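Local coordinates for protein TRAP-type transporter, periplasmic component (Cupriavidus necator, PDB 4P8B) that binds (S)-2-acetolactate in the periplasm and probably hands it to the membrane part of a TRAP-type transporter, at residues Y183-N188 against Y320-K325; Q203-M206 against A210-G213; K232-W237 against P289-M294. One frame throughout, in Å; residues are numbered along the deposited sequence.

Contact 1 of 3, residues Y183-N188 against Y320-K325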
ATOM      1  N   TYR A 183       0.183   8.596  -9.655  1.00 10.50           N
ATOM      2  CA  TYR A 183      -0.961   9.130  -8.924  1.00 10.92           C
ATOM      3  C   TYR A 183      -1.305  10.569  -9.330  1.00  9.79           C
ATOM      4  O   TYR A 183      -2.483  10.938  -9.407  1.00 11.38           O
ATOM      5  CB  TYR A 183      -0.770   9.000  -7.393  1.00  9.51           C
ATOM      6  CG  TYR A 183      -0.943   7.575  -6.971  1.00  8.59           C
ATOM      7  CD1 TYR A 183      -2.198   7.047  -6.715  1.00  8.58           C
ATOM      8  CD2 TYR A 183       0.149   6.703  -6.929  1.00  9.14           C
ATOM      9  CE1 TYR A 183      -2.363   5.707  -6.383  1.00  8.24           C
ATOM     10  CE2 TYR A 183      -0.005   5.373  -6.612  1.00  9.91           C
ATOM     11  CZ  TYR A 183      -1.271   4.875  -6.357  1.00  8.79           C
ATOM     12  OH  TYR A 183      -1.425   3.544  -6.061  1.00  9.81           O
ATOM     13  N   ILE A 184      -0.291  11.374  -9.623  1.00 10.87           N
ATOM     14  CA  ILE A 184      -0.541  12.719 -10.125  1.00 13.11           C
ATOM     15  C   ILE A 184      -1.302  12.650 -11.443  1.00 12.23           C
ATOM     16  O   ILE A 184      -2.267  13.374 -11.644  1.00 12.59           O
ATOM     17  CB  ILE A 184       0.765  13.505 -10.312  1.00 14.06           C
ATOM     18  CG1 ILE A 184       1.418  13.778  -8.946  1.00 15.61           C
ATOM     19  CG2 ILE A 184       0.512  14.812 -11.040  1.00 18.27           C
ATOM     20  CD1 ILE A 184       0.603  14.680  -8.039  1.00 20.60           C
ATOM     21  N   GLU A 185      -0.868  11.766 -12.330  1.00 12.51           N
ATOM     22  CA  GLU A 185      -1.509  11.628 -13.635  1.00 13.08           C
ATOM     23  C   GLU A 185      -2.939  11.101 -13.526  1.00 12.20           C
ATOM     24  O   GLU A 185      -3.835  11.583 -14.237  1.00 13.47           O
ATOM     25  CB  GLU A 185      -0.661  10.740 -14.550  1.00 14.42           C
ATOM     26  CG  GLU A 185       0.646  11.415 -14.922  1.00 15.24           C
ATOM     27  CD  GLU A 185       1.481  10.604 -15.889  1.00 20.17           C
ATOM     28  OE1 GLU A 185       0.904   9.868 -16.715  1.00 20.62           O
ATOM     29  OE2 GLU A 185       2.725  10.704 -15.830  1.00 31.54           O
ATOM     30  N   THR A 186      -3.178  10.136 -12.644  1.00 11.32           N
ATOM     31  CA  THR A 186      -4.526   9.613 -12.470  1.00 10.46           C
ATOM     32  C   THR A 186      -5.473  10.712 -12.021  1.00 10.16           C
ATOM     33  O   THR A 186      -6.567  10.869 -12.568  1.00 11.97           O
ATOM     34  CB  THR A 186      -4.538   8.469 -11.465  1.00  9.94           C
ATOM     35  OG1 THR A 186      -3.814   7.374 -12.041  1.00 10.64           O
ATOM     36  CG2 THR A 186      -5.955   8.030 -11.119  1.00  9.87           C
ATOM     37  N   PHE A 187      -5.078  11.468 -11.004  1.00  9.92           N
ATOM     38  CA  PHE A 187      -5.968  12.511 -10.498  1.00 10.70           C
ATOM     39  C   PHE A 187      -6.073  13.709 -11.440  1.00 13.07           C
ATOM     40  O   PHE A 187      -7.138  14.342 -11.514  1.00 13.08           O
ATOM     41  CB  PHE A 187      -5.592  12.887  -9.064  1.00  9.78           C
ATOM     42  CG  PHE A 187      -6.099  11.894  -8.060  1.00  9.80           C
ATOM     43  CD1 PHE A 187      -7.410  11.948  -7.629  1.00 10.45           C
ATOM     44  CD2 PHE A 187      -5.284  10.879  -7.579  1.00  8.73           C
ATOM     45  CE1 PHE A 187      -7.913  11.011  -6.754  1.00 10.89           C
ATOM     46  CE2 PHE A 187      -5.781   9.948  -6.698  1.00  8.84           C
ATOM     47  CZ  PHE A 187      -7.083  10.019  -6.281  1.00 11.39           C
ATOM     48  N   ASN A 188      -5.022  14.014 -12.194  1.00 12.47           N
ATOM     49  CA  ASN A 188      -5.124  15.030 -13.248  1.00 14.58           C
ATOM     50  C   ASN A 188      -6.186  14.636 -14.283  1.00 15.81           C
ATOM     51  O   ASN A 188      -6.932  15.484 -14.757  1.00 16.05           O
ATOM     52  CB  ASN A 188      -3.793  15.244 -13.986  1.00 16.00           C
ATOM     53  CG  ASN A 188      -2.758  15.969 -13.163  1.00 18.76           C
ATOM     54  OD1 ASN A 188      -3.052  16.541 -12.125  1.00 20.86           O
ATOM     55  ND2 ASN A 188      -1.527  15.967 -13.649  1.00 22.96           N
ATOM     56  N   TYR A 320      -3.967   4.495 -17.684  1.00 12.52           N
ATOM     57  CA  TYR A 320      -3.730   3.060 -17.612  1.00 13.04           C
ATOM     58  C   TYR A 320      -2.877   2.572 -18.791  1.00 12.90           C
ATOM     59  O   TYR A 320      -1.881   1.888 -18.595  1.00 12.77           O
ATOM     60  CB  TYR A 320      -5.062   2.331 -17.599  1.00 13.02           C
ATOM     61  CG  TYR A 320      -5.000   0.824 -17.483  1.00 12.95           C
ATOM     62  CD1 TYR A 320      -4.649   0.034 -18.569  1.00 12.21           C
ATOM     63  CD2 TYR A 320      -5.354   0.193 -16.300  1.00 11.43           C
ATOM     64  CE1 TYR A 320      -4.628  -1.334 -18.464  1.00 14.38           C
ATOM     65  CE2 TYR A 320      -5.355  -1.180 -16.202  1.00 12.32           C
ATOM     66  CZ  TYR A 320      -4.982  -1.935 -17.272  1.00 12.92           C
ATOM     67  OH  TYR A 320      -4.990  -3.303 -17.118  1.00 14.83           O
ATOM     68  N   ASP A 321      -3.260   2.949 -20.006  1.00 13.92           N
ATOM     69  CA  ASP A 321      -2.576   2.460 -21.193  1.00 15.99           C
ATOM     70  C   ASP A 321      -1.134   2.967 -21.239  1.00 15.82           C
ATOM     71  O   ASP A 321      -0.206   2.226 -21.605  1.00 16.04           O
ATOM     72  CB  ASP A 321      -3.326   2.907 -22.453  1.00 19.27           C
ATOM     73  CG  ASP A 321      -4.686   2.245 -22.603  1.00 26.23           C
ATOM     74  OD1 ASP A 321      -4.933   1.195 -21.968  1.00 26.30           O
ATOM     75  OD2 ASP A 321      -5.511   2.784 -23.374  1.00 32.42           O
ATOM     76  N   LYS A 322      -0.945   4.232 -20.868  1.00 16.11           N
ATOM     77  CA  LYS A 322       0.382   4.826 -20.840  1.00 17.25           C
ATOM     78  C   LYS A 322       1.293   4.070 -19.872  1.00 16.30           C
ATOM     79  O   LYS A 322       2.419   3.686 -20.222  1.00 16.99           O
ATOM     80  CB  LYS A 322       0.289   6.305 -20.444  1.00 19.68           C
ATOM     81  CG  LYS A 322       1.641   6.952 -20.167  1.00 19.97           C
ATOM     82  CD  LYS A 322       1.488   8.437 -19.842  1.00 22.26           C
ATOM     83  CE  LYS A 322       2.853   9.066 -19.581  1.00 26.31           C
ATOM     84  NZ  LYS A 322       2.781  10.491 -19.175  1.00 33.35           N
ATOM     85  N   TRP A 323       0.812   3.847 -18.651  1.00 14.46           N
ATOM     86  CA  TRP A 323       1.642   3.214 -17.640  1.00 14.16           C
ATOM     87  C   TRP A 323       1.807   1.705 -17.851  1.00 15.40           C
ATOM     88  O   TRP A 323       2.813   1.119 -17.445  1.00 14.63           O
ATOM     89  CB  TRP A 323       1.140   3.582 -16.223  1.00 13.65           C
ATOM     90  CG  TRP A 323       1.533   4.977 -15.919  1.00 13.61           C
ATOM     91  CD1 TRP A 323       0.896   6.120 -16.325  1.00 13.95           C
ATOM     92  CD2 TRP A 323       2.675   5.394 -15.186  1.00 13.96           C
ATOM     93  NE1 TRP A 323       1.582   7.221 -15.890  1.00 14.64           N
ATOM     94  CE2 TRP A 323       2.684   6.804 -15.190  1.00 14.71           C
ATOM     95  CE3 TRP A 323       3.710   4.715 -14.538  1.00 13.99           C
ATOM     96  CZ2 TRP A 323       3.665   7.540 -14.544  1.00 16.33           C
ATOM     97  CZ3 TRP A 323       4.681   5.443 -13.906  1.00 15.75           C
ATOM     98  CH2 TRP A 323       4.669   6.838 -13.930  1.00 16.21           C
ATOM     99  N   LYS A 324       0.837   1.089 -18.521  1.00 13.77           N
ATOM    100  CA  LYS A 324       0.965  -0.312 -18.923  1.00 14.60           C
ATOM    101  C   LYS A 324       2.218  -0.514 -19.763  1.00 16.51           C
ATOM    102  O   LYS A 324       2.963  -1.463 -19.558  1.00 15.62           O
ATOM    103  CB  LYS A 324      -0.278  -0.753 -19.714  1.00 13.75           C
ATOM    104  CG  LYS A 324      -0.181  -2.138 -20.386  1.00 15.48           C
ATOM    105  CD  LYS A 324      -1.571  -2.639 -20.781  1.00 15.96           C
ATOM    106  CE  LYS A 324      -1.532  -4.013 -21.475  1.00 16.89           C
ATOM    107  NZ  LYS A 324      -2.907  -4.497 -21.766  1.00 21.64           N
ATOM    108  N   LYS A 325       2.476   0.406 -20.681  1.00 15.68           N
ATOM    109  CA  LYS A 325       3.693   0.349 -21.479  1.00 18.05           C
ATOM    110  C   LYS A 325       4.953   0.607 -20.648  1.00 18.29           C
ATOM    111  O   LYS A 325       5.994  -0.008 -20.876  1.00 22.54           O
ATOM    112  CB  LYS A 325       3.625   1.364 -22.613  1.00 18.92           C
ATOM    113  CG  LYS A 325       2.547   1.042 -23.629  1.00 30.07           C
ATOM    114  CD  LYS A 325       2.572   2.012 -24.789  1.00 33.68           C
ATOM    115  CE  LYS A 325       1.661   1.541 -25.920  1.00 40.04           C
ATOM    116  NZ  LYS A 325       0.213   1.635 -25.560  1.00 41.52           N
TER
HETATM  117  O   HOH W   1       4.773   9.478 -17.061  1.00 48.85           O

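Contact 2 of 3, residues Q203-M206 against A210-G213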
ATOM      1  N   GLN A 203      -0.757  14.803   7.392  1.00 15.78           N
ATOM      2  CA  GLN A 203      -1.554  15.042   8.599  1.00 17.53           C
ATOM      3  C   GLN A 203      -1.844  16.516   8.828  1.00 16.08           C
ATOM      4  O   GLN A 203      -3.011  16.908   8.952  1.00 15.64           O
ATOM      5  CB  GLN A 203      -0.876  14.442   9.830  1.00 17.83           C
ATOM      6  CG  GLN A 203      -0.425  12.998   9.634  1.00 19.84           C
ATOM      7  CD  GLN A 203      -1.538  12.103   9.124  1.00 18.37           C
ATOM      8  OE1 GLN A 203      -2.619  12.035   9.699  1.00 20.46           O
ATOM      9  NE2 GLN A 203      -1.279  11.413   8.022  1.00 17.05           N
ATOM     10  N   PRO A 204      -0.800  17.364   8.893  1.00 15.30           N
ATOM     11  CA  PRO A 204      -1.133  18.768   9.140  1.00 18.71           C
ATOM     12  C   PRO A 204      -1.885  19.394   7.971  1.00 15.20           C
ATOM     13  O   PRO A 204      -2.653  20.325   8.154  1.00 16.50           O
ATOM     14  CB  PRO A 204       0.242  19.441   9.341  1.00 18.88           C
ATOM     15  CG  PRO A 204       1.217  18.494   8.676  1.00 17.13           C
ATOM     16  CD  PRO A 204       0.657  17.140   8.953  1.00 17.87           C
ATOM     17  N   ALA A 205      -1.614  18.906   6.770  1.00 14.33           N
ATOM     18  CA  ALA A 205      -2.271  19.433   5.582  1.00 14.94           C
ATOM     19  C   ALA A 205      -3.782  19.151   5.632  1.00 12.50           C
ATOM     20  O   ALA A 205      -4.596  20.006   5.274  1.00 14.70           O
ATOM     21  CB  ALA A 205      -1.652  18.835   4.326  1.00 14.70           C
HETATM   22  N   MSE A 206      -4.156  17.968   6.101  1.00 11.97           N
HETATM   23  CA  MSE A 206      -5.585  17.662   6.261  1.00 14.42           C
HETATM   24  C   MSE A 206      -6.196  18.467   7.400  1.00 14.06           C
HETATM   25  O   MSE A 206      -7.324  18.964   7.289  1.00 15.07           O
HETATM   26  CB  MSE A 206      -5.803  16.189   6.540  1.00 12.68           C
HETATM   27  CG  MSE A 206      -5.536  15.308   5.359  1.00 12.31           C
HETATM   28 SE   MSE A 206      -5.854  13.412   5.725  0.85 13.66          SE
HETATM   29  CE  MSE A 206      -4.367  13.065   6.891  1.00 18.44           C
ATOM     30  N   ALA A 210      -5.339  22.585   4.001  1.00 16.27           N
ATOM     31  CA  ALA A 210      -4.436  22.873   2.889  1.00 17.03           C
ATOM     32  C   ALA A 210      -4.653  21.879   1.744  1.00 15.76           C
ATOM     33  O   ALA A 210      -4.507  22.237   0.570  1.00 19.16           O
ATOM     34  CB  ALA A 210      -2.989  22.842   3.356  1.00 16.85           C
ATOM     35  N   VAL A 211      -5.031  20.647   2.078  1.00 13.05           N
ATOM     36  CA  VAL A 211      -5.617  19.739   1.094  1.00 13.31           C
ATOM     37  C   VAL A 211      -7.059  19.460   1.514  1.00 13.18           C
ATOM     38  O   VAL A 211      -7.395  19.531   2.699  1.00 12.96           O
ATOM     39  CB  VAL A 211      -4.836  18.411   0.950  1.00 14.15           C
ATOM     40  CG1 VAL A 211      -3.434  18.685   0.446  1.00 15.32           C
ATOM     41  CG2 VAL A 211      -4.814  17.664   2.261  1.00 12.30           C
ATOM     42  N   ASP A 212      -7.904  19.179   0.530  1.00 13.16           N
ATOM     43  CA  ASP A 212      -9.305  18.852   0.767  1.00 12.29           C
ATOM     44  C   ASP A 212      -9.502  17.387   1.166  1.00 12.59           C
ATOM     45  O   ASP A 212     -10.483  17.044   1.839  1.00 13.88           O
ATOM     46  CB  ASP A 212     -10.148  19.121  -0.495  1.00 13.94           C
ATOM     47  CG  ASP A 212     -10.055  20.544  -0.985  1.00 16.19           C
ATOM     48  OD1 ASP A 212     -10.063  21.478  -0.152  1.00 16.92           O
ATOM     49  OD2 ASP A 212     -10.045  20.748  -2.222  1.00 17.53           O
ATOM     50  N   GLY A 213      -8.604  16.504   0.722  1.00 10.72           N
ATOM     51  CA  GLY A 213      -8.829  15.077   0.854  1.00  9.94           C
ATOM     52  C   GLY A 213      -7.601  14.251   0.582  1.00  8.49           C
ATOM     53  O   GLY A 213      -6.495  14.802   0.458  1.00 10.03           O
TER
HETATM   54  O   HOH W   2      -8.769  18.345   4.820  1.00 15.20           O

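Contact 3 of 3, residues K232-W237 against P289-M294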
ATOM      1  N   LYS A 232     -14.916  13.641   5.837  1.00 11.04           N
ATOM      2  CA  LYS A 232     -16.304  13.322   6.188  1.00 12.58           C
ATOM      3  C   LYS A 232     -17.117  12.753   5.041  1.00 11.31           C
ATOM      4  O   LYS A 232     -18.267  12.366   5.245  1.00 12.33           O
ATOM      5  CB  LYS A 232     -16.964  14.547   6.821  1.00 15.67           C
ATOM      6  CG  LYS A 232     -16.308  14.838   8.195  1.00 21.79           C
ATOM      7  CD  LYS A 232     -16.701  16.159   8.803  1.00 25.01           C
ATOM      8  CE  LYS A 232     -15.901  16.435  10.066  1.00 26.68           C
ATOM      9  NZ  LYS A 232     -15.943  15.284  11.020  1.00 24.12           N
ATOM     10  N   PHE A 233     -16.513  12.716   3.857  1.00  9.88           N
ATOM     11  CA  PHE A 233     -17.086  12.067   2.671  1.00  9.15           C
ATOM     12  C   PHE A 233     -16.082  11.027   2.220  1.00  8.87           C
ATOM     13  O   PHE A 233     -14.879  11.314   2.155  1.00  8.63           O
ATOM     14  CB  PHE A 233     -17.264  13.081   1.555  1.00 10.12           C
ATOM     15  CG  PHE A 233     -18.267  14.149   1.863  1.00 11.31           C
ATOM     16  CD1 PHE A 233     -19.604  13.984   1.554  1.00 11.57           C
ATOM     17  CD2 PHE A 233     -17.872  15.334   2.480  1.00 12.20           C
ATOM     18  CE1 PHE A 233     -20.527  14.979   1.833  1.00 13.97           C
ATOM     19  CE2 PHE A 233     -18.796  16.323   2.778  1.00 15.19           C
ATOM     20  CZ  PHE A 233     -20.129  16.149   2.433  1.00 13.34           C
ATOM     21  N   VAL A 234     -16.549   9.813   1.939  1.00  8.98           N
ATOM     22  CA  VAL A 234     -15.729   8.752   1.378  1.00  7.57           C
ATOM     23  C   VAL A 234     -16.485   8.088   0.241  1.00  9.38           C
ATOM     24  O   VAL A 234     -17.673   7.844   0.362  1.00  9.17           O
ATOM     25  CB  VAL A 234     -15.445   7.660   2.440  1.00  8.89           C
ATOM     26  CG1 VAL A 234     -14.833   6.411   1.801  1.00 11.73           C
ATOM     27  CG2 VAL A 234     -14.556   8.188   3.535  1.00 10.03           C
ATOM     28  N   THR A 235     -15.781   7.776  -0.849  1.00  7.59           N
ATOM     29  CA  THR A 235     -16.342   6.929  -1.907  1.00  8.13           C
ATOM     30  C   THR A 235     -15.507   5.683  -2.041  1.00  7.58           C
ATOM     31  O   THR A 235     -14.298   5.755  -2.213  1.00  8.41           O
ATOM     32  CB  THR A 235     -16.401   7.673  -3.226  1.00  7.66           C
ATOM     33  OG1 THR A 235     -17.306   8.753  -3.066  1.00  9.54           O
ATOM     34  CG2 THR A 235     -16.917   6.769  -4.371  1.00  8.96           C
ATOM     35  N   THR A 236     -16.173   4.535  -1.933  1.00  8.04           N
ATOM     36  CA  THR A 236     -15.461   3.273  -1.926  1.00  8.58           C
ATOM     37  C   THR A 236     -15.217   2.764  -3.350  1.00  9.60           C
ATOM     38  O   THR A 236     -15.593   1.633  -3.698  1.00 12.37           O
ATOM     39  CB  THR A 236     -16.235   2.234  -1.132  1.00 10.50           C
ATOM     40  OG1 THR A 236     -17.549   2.111  -1.686  1.00 12.34           O
ATOM     41  CG2 THR A 236     -16.309   2.628   0.357  1.00 11.90           C
ATOM     42  N   TRP A 237     -14.599   3.593  -4.171  1.00  7.57           N
ATOM     43  CA  TRP A 237     -14.376   3.280  -5.586  1.00  7.51           C
ATOM     44  C   TRP A 237     -13.360   2.179  -5.861  1.00  7.64           C
ATOM     45  O   TRP A 237     -13.331   1.663  -6.972  1.00  8.19           O
ATOM     46  CB  TRP A 237     -13.978   4.537  -6.318  1.00  7.63           C
ATOM     47  CG  TRP A 237     -12.666   5.185  -5.925  1.00  6.13           C
ATOM     48  CD1 TRP A 237     -11.859   4.897  -4.849  1.00  7.42           C
ATOM     49  CD2 TRP A 237     -12.024   6.245  -6.626  1.00  5.80           C
ATOM     50  NE1 TRP A 237     -10.776   5.735  -4.848  1.00  7.27           N
ATOM     51  CE2 TRP A 237     -10.840   6.564  -5.932  1.00  7.11           C
ATOM     52  CE3 TRP A 237     -12.353   6.978  -7.778  1.00  9.28           C
ATOM     53  CZ2 TRP A 237      -9.974   7.547  -6.375  1.00  7.75           C
ATOM     54  CZ3 TRP A 237     -11.495   7.950  -8.208  1.00  9.77           C
ATOM     55  CH2 TRP A 237     -10.317   8.238  -7.502  1.00 10.32           C
ATOM     56  N   PRO A 289     -19.162  -3.946   6.870  1.00 20.91           N
ATOM     57  CA  PRO A 289     -19.368  -3.422   8.223  1.00 24.21           C
ATOM     58  C   PRO A 289     -18.328  -2.387   8.627  1.00 17.56           C
ATOM     59  O   PRO A 289     -18.656  -1.469   9.378  1.00 18.15           O
ATOM     60  CB  PRO A 289     -19.224  -4.662   9.118  1.00 33.50           C
ATOM     61  CG  PRO A 289     -19.377  -5.831   8.221  1.00 28.62           C
ATOM     62  CD  PRO A 289     -18.979  -5.408   6.853  1.00 26.08           C
ATOM     63  N   ALA A 290     -17.097  -2.503   8.139  1.00 16.23           N
ATOM     64  CA  ALA A 290     -16.076  -1.593   8.592  1.00 16.69           C
ATOM     65  C   ALA A 290     -16.392  -0.166   8.159  1.00 14.73           C
ATOM     66  O   ALA A 290     -16.132   0.776   8.898  1.00 16.14           O
ATOM     67  CB  ALA A 290     -14.717  -2.029   8.083  1.00 14.66           C
ATOM     68  N   TRP A 291     -16.926   0.006   6.956  1.00 13.19           N
ATOM     69  CA  TRP A 291     -17.323   1.349   6.534  1.00 12.89           C
ATOM     70  C   TRP A 291     -18.577   1.836   7.273  1.00 13.67           C
ATOM     71  O   TRP A 291     -18.712   3.028   7.546  1.00 13.37           O
ATOM     72  CB  TRP A 291     -17.488   1.423   5.004  1.00 12.19           C
ATOM     73  CG  TRP A 291     -16.160   1.561   4.309  1.00 10.98           C
ATOM     74  CD1 TRP A 291     -15.587   0.685   3.424  1.00 10.85           C
ATOM     75  CD2 TRP A 291     -15.236   2.643   4.457  1.00  9.95           C
ATOM     76  NE1 TRP A 291     -14.359   1.160   3.021  1.00  9.77           N
ATOM     77  CE2 TRP A 291     -14.118   2.356   3.650  1.00  9.40           C
ATOM     78  CE3 TRP A 291     -15.232   3.816   5.217  1.00 11.02           C
ATOM     79  CZ2 TRP A 291     -13.027   3.218   3.560  1.00  8.76           C
ATOM     80  CZ3 TRP A 291     -14.139   4.661   5.134  1.00 10.43           C
ATOM     81  CH2 TRP A 291     -13.043   4.346   4.311  1.00  9.62           C
ATOM     82  N   LYS A 292     -19.470   0.927   7.637  1.00 15.06           N
ATOM     83  CA  LYS A 292     -20.615   1.321   8.449  1.00 16.29           C
ATOM     84  C   LYS A 292     -20.145   1.843   9.795  1.00 17.81           C
ATOM     85  O   LYS A 292     -20.752   2.755  10.362  1.00 18.70           O
ATOM     86  CB  LYS A 292     -21.564   0.141   8.619  1.00 21.80           C
ATOM     87  CG  LYS A 292     -22.242  -0.255   7.319  1.00 33.18           C
ATOM     88  CD  LYS A 292     -23.131  -1.478   7.496  1.00 40.79           C
ATOM     89  CE  LYS A 292     -23.753  -1.906   6.170  1.00 40.38           C
ATOM     90  NZ  LYS A 292     -24.545  -3.168   6.299  1.00 47.35           N
ATOM     91  N   ASP A 293     -19.068   1.273  10.323  1.00 18.82           N
ATOM     92  CA  ASP A 293     -18.486   1.770  11.562  1.00 19.89           C
ATOM     93  C   ASP A 293     -18.066   3.234  11.429  1.00 16.15           C
ATOM     94  O   ASP A 293     -18.156   4.002  12.387  1.00 19.75           O
ATOM     95  CB  ASP A 293     -17.293   0.904  11.979  1.00 19.54           C
ATOM     96  CG  ASP A 293     -17.708  -0.496  12.382  1.00 31.02           C
ATOM     97  OD1 ASP A 293     -18.882  -0.673  12.776  1.00 35.26           O
ATOM     98  OD2 ASP A 293     -16.857  -1.412  12.302  1.00 40.25           O
HETATM   99  N   MSE A 294     -17.602   3.621  10.250  1.00 14.65           N
HETATM  100  CA  MSE A 294     -17.166   4.992   9.994  1.00 13.56           C
HETATM  101  C   MSE A 294     -18.373   5.905   9.820  1.00 13.45           C
HETATM  102  O   MSE A 294     -18.370   7.035  10.303  1.00 14.56           O
HETATM  103  CB  MSE A 294     -16.305   5.031   8.742  1.00 12.20           C
HETATM  104  CG  MSE A 294     -15.037   4.241   8.860  1.00 12.67           C
HETATM  105 SE   MSE A 294     -13.882   4.778  10.310  0.85 13.04          SE
HETATM  106  CE  MSE A 294     -14.412   3.436  11.603  1.00 17.15           C
TER

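Contact 1 of 3, residues Y183-N188 against Y320-K325
The backbones of helix 181-189, which carries Glu-185, and helix 317-327, which carries Lys-322 and Trp-323, stand well apart, with the CA atoms of Glu-185 and Trp-323 9.8 Å apart. The fold is that of a TRAP solute-binding protein of family 7, in the periplasmic binding protein clan. Here a late helix of the chain is tied to a helix that packs on strands 174-177 and 193-196. Long side chains bridge this distance. Glu-185 is extended beyond CG, and its carboxylate ends between two donors. Trp-323 NE1 donates to Glu-185 OE1 at 2.9 Å, with a nearly straight N-H...O angle of 169°. The acceptor lies close to the plane of the indole, at its edge. The carboxylate plane is tilted 57° from the indole, and the N-H meets Glu-185 OE1 from above the carboxylate plane. Lys-322 NZ comes to the same oxygen from the opposite face and forms a salt bridge of 3.2 Å to Glu-185 OE1. Two donors therefore hold one oxygen. The lysine reaches it through a straight chain, with CG anti to the backbone N (chi1 171°). The lysine charge would be expected to favour the ionised carboxylate. The contact has an inner and an outer side, since Trp-323 is buried and also packs on Leu-113, whereas Lys-322 is exposed. The second carboxylate oxygen, Glu-185 OE2, takes a weak bond from Lys-322 NZ and also accepts one from a water at 2.7 Å. That water in turn weakly accepts from Lys-322 NZ at 3.1 Å.

Contact 2 of 3, residues Q203-M206 against A210-G213
The carbonyl oxygen of Ala-205, in the last turns of helix 199-208, accepts the backbone N-H of Val-211. Val-211 N lies 3.3 Å from Ala-205 O. The N-H points almost straight at the oxygen, at 170°, but comes from above the carbonyl plane. Ala-210 N is also close, 3.0 Å from Ala-205 O, and Ser-208 OG adds a weak bond to the same oxygen. The chain turns back past this carbonyl as it leaves the helix. A second link uses water. One water donates to Met-206 O at 2.9 Å and to Val-211 O at 2.8 Å, bridging two carbonyls that could not bond to each other. These bonds lie at the helix-to-strand turn of a strand-helix-strand passage, from strand 193-196 through helix 199-208 to strand 213-216. Beyond the turn, Asp-212 and Gly-213 make backbone hydrogen bonds with Lys-174 and Arg-176, and Arg-176 binds the acetolactate. The apolar part of the contact centres on one branch of Val-211. With CG1 anti to the carbonyl carbon (chi1 -63°), CG2 is left between the backbone N and the carbonyl carbon, facing the helix. There Val-211 CG2 touches Ala-205 CB and the CG of selenomethionine Met-206, each at 4.0 Å. It also lies against the Ala-205 carbonyl group. Met-206 meets the valine with the base of its side chain, and the Met-206 side chain also touches Leu-226 and Val-229. Ala-210 adds a looser methyl contact, its CB 4.3 Å from Ala-205 CB.

Contact 3 of 3, residues K232-W237 against P289-M294
Two methyl groups rest side by side on one face of the Trp-291 indole, one over each ring. Thr-236 CG2 covers the five-membered ring, 3.8 Å from its centroid and 17° off the ring normal. Val-234 CG1 covers the six-membered ring, 4.0 Å from its centroid and 21° off the normal. Both are CH-pi contacts made over the face. Each methyl is displaced somewhat toward the rim. Thr-236 CG2 is nearest to Trp-291 NE1, at 3.6 Å, and Val-234 CG1 is nearest to Trp-291 CH2, at 3.7 Å. The second valine branch also plays a part, with Val-234 CG2 3.9 Å from Trp-291 CZ3. Val-234 and Thr-236 are two residues apart, and the CB atoms of both face the helix, while that of Thr-235 between them points away. Helix 289-295 thus packs on one side of the mixed sheet that contains strands 156-159, 233-235 and 300-302, with Trp-291 at the interface. The same indole packs on Glu-156 and Val-301 and meets the ring of Phe-221 edge-to-face. A classic beta bulge lies just before Val-234, where Lys-232 and Phe-233 both face Asn-159. Further along the chain, Thr-236 is the centre of an inverse gamma turn, marked by a weak bond of 2.9 Å from Trp-237 N to Thr-235 O. The threonine is turned with its methyl to the indole and its hydroxyl elsewhere. At chi1 56°, OG1 takes the position between the backbone N and the carbonyl carbon, and from there Thr-236 OG1 makes a weak hydrogen bond to Thr-302 O.

In the fold
Contacts 1 and 3 touch directly, through Phe-187 CE1 and Trp-237 CH2 at 3.7 Å, although their centres are about 25 Å apart. Contact 2 touches neither. Its nearest atoms are about 8 Å from contact 1 and about 7 Å from contact 3. It lies near the acetolactate: the Met-206 side chain is about 8 Å from the ligand, and that of Val-211 about 4 Å from the side chain of ligand-binding Arg-176. Contact 3 stands further back, with the Trp-291 side chain about 12 Å from the ligand, yet Trp-237 NE1 bonds to the backbone O of ligand-binding Arg-155. Contact 1 lies away from the pocket.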